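Local coordinates for protein porphyranase B (Zobellia galactanivorans, PDB 3JUU) that cleaves the sulfated red-algal polysaccharide porphyran at its (1->4) linkages, releasing mostly a sulfated disaccharide, at residues 112-117 with 202-207. Numbering follows the deposited sequence.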
loop_
_atom_site.group_PDB
_atom_site.type_symbol
_atom_site.label_atom_id
_atom_site.label_comp_id
_atom_site.label_asym_id
_atom_site.label_seq_id
_atom_site.Cartn_x
_atom_site.Cartn_y
_atom_site.Cartn_z
ATOM N N CYS A 112 5.503 -4.234 5.899
ATOM C CA CYS A 112 5.506 -5.399 5.024
ATOM C C CYS A 112 6.896 -5.542 4.412
ATOM O O CYS A 112 7.716 -4.604 4.428
ATOM C CB CYS A 112 4.410 -5.219 3.925
ATOM S SG CYS A 112 4.963 -4.106 2.548
ATOM N N GLU A 113 7.208 -6.728 3.860
ATOM C CA GLU A 113 8.405 -6.913 3.130
ATOM C C GLU A 113 7.985 -7.151 1.682
ATOM O O GLU A 113 7.327 -8.167 1.409
ATOM C CB GLU A 113 9.209 -8.148 3.662
ATOM C CG GLU A 113 10.539 -8.302 2.950
ATOM C CD GLU A 113 11.395 -9.344 3.642
ATOM O OE1 GLU A 113 11.050 -10.528 3.606
ATOM O OE2 GLU A 113 12.377 -8.966 4.279
ATOM N N MET A 114 8.384 -6.251 0.781
ATOM C CA MET A 114 7.806 -6.274 -0.567
ATOM C C MET A 114 8.917 -6.108 -1.595
ATOM O O MET A 114 9.869 -5.293 -1.405
ATOM C CB MET A 114 6.728 -5.142 -0.685
ATOM C CG MET A 114 5.964 -5.025 -2.035
ATOM S SD MET A 114 5.180 -3.392 -2.377
ATOM C CE MET A 114 6.698 -3.617 -3.119
ATOM N N LYS A 115 8.767 -6.820 -2.705
ATOM C CA LYS A 115 9.563 -6.526 -3.889
ATOM C C LYS A 115 8.600 -6.082 -4.977
ATOM O O LYS A 115 7.559 -6.755 -5.233
ATOM C CB LYS A 115 10.375 -7.779 -4.317
ATOM C CG LYS A 115 11.028 -7.625 -5.662
ATOM C CD LYS A 115 11.656 -8.962 -6.201
ATOM C CE LYS A 115 12.892 -9.359 -5.559
ATOM N NZ LYS A 115 13.205 -10.724 -6.169
ATOM N N ALA A 116 8.894 -4.959 -5.605
ATOM C CA ALA A 116 7.948 -4.430 -6.565
ATOM C C ALA A 116 7.984 -5.241 -7.873
ATOM O O ALA A 116 9.014 -5.934 -8.187
ATOM C CB ALA A 116 8.248 -2.907 -6.881
ATOM N N ASN A 117 6.878 -5.160 -8.620
ATOM C CA ASN A 117 6.907 -5.651 -10.021
ATOM C C ASN A 117 7.723 -4.712 -10.866
ATOM O O ASN A 117 7.843 -3.555 -10.546
ATOM C CB ASN A 117 5.506 -5.947 -10.587
ATOM C CG ASN A 117 4.695 -4.693 -10.857
ATOM O OD1 ASN A 117 5.046 -3.906 -11.748
ATOM N ND2 ASN A 117 3.596 -4.532 -10.146
ATOM N N HIS A 202 12.343 -4.980 0.264
ATOM C CA HIS A 202 12.597 -3.977 1.310
ATOM C C HIS A 202 11.503 -4.112 2.331
ATOM O O HIS A 202 10.392 -4.573 2.040
ATOM C CB HIS A 202 12.638 -2.536 0.675
ATOM C CG HIS A 202 13.836 -2.290 -0.194
ATOM N ND1 HIS A 202 15.059 -1.867 0.311
ATOM C CD2 HIS A 202 14.011 -2.431 -1.539
ATOM C CE1 HIS A 202 15.916 -1.714 -0.697
ATOM N NE2 HIS A 202 15.303 -2.060 -1.821
ATOM N N VAL A 203 11.807 -3.673 3.549
ATOM C CA VAL A 203 10.808 -3.627 4.558
ATOM C C VAL A 203 10.257 -2.208 4.652
ATOM O O VAL A 203 10.982 -1.305 5.004
ATOM C CB VAL A 203 11.323 -4.097 5.919
ATOM C CG1 VAL A 203 10.182 -3.942 6.953
ATOM C CG2 VAL A 203 11.721 -5.635 5.849
ATOM N N TYR A 204 8.972 -2.017 4.352
ATOM C CA TYR A 204 8.386 -0.667 4.399
ATOM C C TYR A 204 7.501 -0.630 5.633
ATOM O O TYR A 204 6.593 -1.462 5.788
ATOM C CB TYR A 204 7.501 -0.478 3.134
ATOM C CG TYR A 204 8.278 -0.570 1.842
ATOM C CD1 TYR A 204 9.139 0.503 1.456
ATOM C CD2 TYR A 204 8.220 -1.719 0.998
ATOM C CE1 TYR A 204 9.905 0.445 0.291
ATOM C CE2 TYR A 204 9.005 -1.779 -0.174
ATOM C CZ TYR A 204 9.839 -0.705 -0.527
ATOM O OH TYR A 204 10.540 -0.701 -1.728
ATOM N N GLY A 205 7.702 0.395 6.487
ATOM C CA GLY A 205 6.986 0.445 7.764
ATOM C C GLY A 205 6.508 1.858 8.074
ATOM O O GLY A 205 7.092 2.835 7.622
ATOM N N VAL A 206 5.440 1.944 8.840
ATOM C CA VAL A 206 4.998 3.231 9.369
ATOM C C VAL A 206 4.626 3.046 10.830
ATOM O O VAL A 206 3.858 2.122 11.206
ATOM C CB VAL A 206 3.824 3.824 8.575
ATOM C CG1 VAL A 206 2.545 2.901 8.654
ATOM C CG2 VAL A 206 3.525 5.278 9.062
ATOM N N TRP A 207 5.123 3.961 11.670
ATOM C CA TRP A 207 4.519 4.115 13.047
ATOM C C TRP A 207 3.457 5.145 13.036
ATOM O O TRP A 207 3.743 6.357 12.919
ATOM C CB TRP A 207 5.604 4.451 14.078
ATOM C CG TRP A 207 5.114 4.381 15.496
ATOM C CD1 TRP A 207 3.974 3.776 15.958
ATOM C CD2 TRP A 207 5.731 5.008 16.636
ATOM N NE1 TRP A 207 3.885 3.950 17.344
ATOM C CE2 TRP A 207 4.951 4.700 17.759
ATOM C CE3 TRP A 207 6.890 5.780 16.797
ATOM C CZ2 TRP A 207 5.268 5.181 19.071
ATOM C CZ3 TRP A 207 7.223 6.258 18.134
ATOM C CH2 TRP A 207 6.394 5.971 19.216
HETATM O O HOH W 1 10.710 -3.023 -2.911
#
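Antiparallel pairing of Cys112, Glu113 and Met114 with Tyr204, Val203 and His202 joins two neighbouring strands in the jelly-roll beta-sandwich of this family 16 glycoside hydrolase. Strand 264-276 pairs with the other edge of 108-115, and strand 213-218 with the other edge of 202-210. Two hydrogen-bonded pairs flank one non-hydrogen-bonded pair. Cys112 N bonds to Tyr204 O at 3.0 Å, and Tyr204 N returns to Cys112 O. Met114 N donates to His202 O at 2.9 Å, and His202 N donates back to Met114 O. Between them, Glu113 and Val203 come close, CA to CA 4.3 Å, and CA-H...O contacts run from Val203 CA to Cys112 O and from Glu113 CA to His202 O.

Cys112, Met114, His202 and Tyr204 share the face turned toward the interior of the sandwich, where Tyr204 also touches Ile146 and Gln147 of strand 141-150, the strand that carries the two catalytic glutamates. His202 ND1 is hydrogen-bonded to Asp219 OD2. The Tyr204 ring leans back over the pairing: chi1 (-62°) sets it beside its own backbone N, and chi2 (-73°) turns it; the CD2-CE2 edge then faces strand 108-115. Cys112 SG sits at the ring edge, 4.3 Å from CD2. Met114 CB packs against the same side, 4.1 Å from CE2.

On the opposite face, Glu113 extends from a CG anti to its backbone N (chi1 -176°) and passes Val203 at an angle. OE2 lies 3.7 Å from Val203 CG2, while OE1 is hydrogen-bonded to Asn268. A water adds to the backbone ladder: lying in the plane of the Tyr204 ring, it probably donates to Met114 O at 2.9 Å and is hydrogen-bonded to Tyr204 OH, 2.6 Å from the water.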